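Local coordinates for copper-transporting ATPase PAA1, chloroplastic (Arabidopsis thaliana, PDB 5LBD), which transports monovalent copper across the plastid envelope at the expense of ATP, the deposited chain being its nucleotide-binding N-domain, at residues D64-E69 and A75-N80. The protein carries 2 engineered substitutions. Numbering follows the deposited sequence. Where two conformers were deposited one is given.
Sequences DGTFTE and AVAIVN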
loop_
_atom_site.group_PDB
_atom_site.type_symbol
_atom_site.label_atom_id
_atom_site.label_comp_id
_atom_site.label_asym_id
_atom_site.label_seq_id
_atom_site.Cartn_x
_atom_site.Cartn_y
_atom_site.Cartn_z
ATOM N N ASP A 64 10.497 13.601 -2.396
ATOM C CA ASP A 64 11.744 13.479 -1.657
ATOM C C ASP A 64 11.553 13.890 -0.208
ATOM O O ASP A 64 10.929 14.915 0.089
ATOM C CB ASP A 64 12.825 14.342 -2.303
ATOM C CG ASP A 64 13.053 13.994 -3.755
ATOM O OD1 ASP A 64 12.636 12.893 -4.182
ATOM O OD2 ASP A 64 13.662 14.826 -4.466
ATOM N N GLY A 65 12.061 13.066 0.700
ATOM C CA GLY A 65 12.031 13.369 2.108
ATOM C C GLY A 65 10.717 13.118 2.826
ATOM O O GLY A 65 10.629 13.408 4.022
ATOM N N THR A 66 9.682 12.600 2.150
ATOM C CA THR A 66 8.396 12.379 2.795
ATOM C C THR A 66 8.197 10.951 3.290
ATOM O O THR A 66 7.219 10.694 3.986
ATOM C CB THR A 66 7.232 12.728 1.857
ATOM O OG1 THR A 66 7.194 11.799 0.761
ATOM C CG2 THR A 66 7.367 14.157 1.344
ATOM N N PHE A 67 9.071 10.015 2.945
ATOM C CA PHE A 67 8.914 8.650 3.423
ATOM C C PHE A 67 9.125 8.581 4.929
ATOM O O PHE A 67 10.121 9.093 5.442
ATOM C CB PHE A 67 9.905 7.715 2.735
ATOM C CG PHE A 67 9.847 6.325 3.268
ATOM C CD1 PHE A 67 8.913 5.439 2.794
ATOM C CD2 PHE A 67 10.697 5.921 4.290
ATOM C CE1 PHE A 67 8.830 4.161 3.285
ATOM C CE2 PHE A 67 10.608 4.629 4.805
ATOM C CZ PHE A 67 9.669 3.762 4.308
ATOM N N THR A 68 8.186 7.948 5.612
ATOM C CA THR A 68 8.120 7.862 7.057
ATOM C C THR A 68 7.621 6.466 7.403
ATOM O O THR A 68 6.735 5.937 6.731
ATOM C CB THR A 68 7.173 8.962 7.606
ATOM O OG1 THR A 68 7.519 10.258 7.053
ATOM C CG2 THR A 68 7.263 9.031 9.114
ATOM N N GLU A 69 8.199 5.848 8.422
ATOM C CA GLU A 69 7.813 4.483 8.749
ATOM C C GLU A 69 7.864 4.280 10.257
ATOM O O GLU A 69 8.718 4.853 10.928
ATOM C CB GLU A 69 8.767 3.525 8.047
ATOM C CG GLU A 69 8.486 2.081 8.231
ATOM C CD GLU A 69 9.527 1.226 7.541
ATOM O OE1 GLU A 69 10.653 1.719 7.332
ATOM O OE2 GLU A 69 9.213 0.067 7.199
ATOM N N ALA A 75 4.096 2.353 6.777
ATOM C CA ALA A 75 4.836 3.421 6.137
ATOM C C ALA A 75 3.876 4.374 5.455
ATOM O O ALA A 75 2.708 4.052 5.208
ATOM C CB ALA A 75 5.840 2.879 5.110
ATOM N N VAL A 76 4.389 5.562 5.147
ATOM C CA VAL A 76 3.628 6.608 4.472
ATOM C C VAL A 76 4.590 7.451 3.648
ATOM O O VAL A 76 5.760 7.624 4.011
ATOM C CB VAL A 76 2.849 7.463 5.506
ATOM C CG1 VAL A 76 3.773 8.051 6.523
ATOM C CG2 VAL A 76 2.008 8.565 4.816
ATOM N N ALA A 77 4.107 7.969 2.520
ATOM C CA ALA A 77 4.850 8.949 1.745
ATOM C C ALA A 77 3.824 9.750 0.970
ATOM O O ALA A 77 2.651 9.377 0.890
ATOM C CB ALA A 77 5.888 8.279 0.822
ATOM N N ILE A 78 4.257 10.855 0.407
ATOM C CA ILE A 78 3.429 11.601 -0.521
ATOM C C ILE A 78 3.761 11.100 -1.910
ATOM O O ILE A 78 4.909 11.161 -2.344
ATOM C CB ILE A 78 3.662 13.105 -0.410
ATOM C CG1 ILE A 78 3.425 13.562 1.027
ATOM C CG2 ILE A 78 2.782 13.887 -1.391
ATOM C CD1 ILE A 78 2.035 13.361 1.513
ATOM N N VAL A 79 2.738 10.648 -2.625
ATOM C CA VAL A 79 2.909 10.177 -3.993
ATOM C C VAL A 79 1.952 10.965 -4.860
ATOM O O VAL A 79 0.740 10.928 -4.629
ATOM C CB VAL A 79 2.642 8.671 -4.097
ATOM C CG1 VAL A 79 2.876 8.177 -5.517
ATOM C CG2 VAL A 79 3.503 7.933 -3.140
ATOM N N ASN A 80 2.499 11.690 -5.832
ATOM C CA ASN A 80 1.711 12.549 -6.703
ATOM C C ASN A 80 0.655 13.299 -5.904
ATOM O O ASN A 80 -0.539 13.249 -6.195
ATOM C CB ASN A 80 1.080 11.736 -7.828
ATOM C CG ASN A 80 2.119 11.190 -8.817
ATOM O OD1 ASN A 80 3.276 11.626 -8.833
ATOM N ND2 ASN A 80 1.700 10.240 -9.657
#
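Thr-68 and Val-76 form the hydrogen-bonded antiparallel pair of a beta hairpin at the edge of the antiparallel sheet of the P-type ATPase N-domain. Thr-68 N gives its hydrogen to Val-76 O at 2.9 Å, and Val-76 N returns one to Thr-68 O at the same length; both bonds bend to about 150° at the hydrogen. Packing is close around Ala-75 and Ala-77, which are buried. The exposed Phe-67 ring, with CG anti to the backbone N (chi1 176°), covers Ala-75 from the outer strand, CE1 meeting CB at 3.7 Å, while Ala-75 is also backed by Val-36 of helix 26-37. Ala-77 CB sits 4.0 Å from Phe-67 CA. The face carrying exposed Thr-68 and partly exposed Val-76 is more open to solvent: Val-76 CG1 leans on Thr-68 CB at 3.7 Å, and Thr-68 OG1 reaches back to Thr-66 O from above the carbonyl plane. Before Phe-67 the strand pairing ends, and the Thr-66 and Ile-78 side chains cross at about a right angle, CB and CG2 of Thr-66 each 4.0 Å from Ile-78 CG1. Thr-66 OG1 also bonds to Glu-63 O and accepts the N-H of Ile-78, OG1 to N 3.1 Å, nearly straight at 171°.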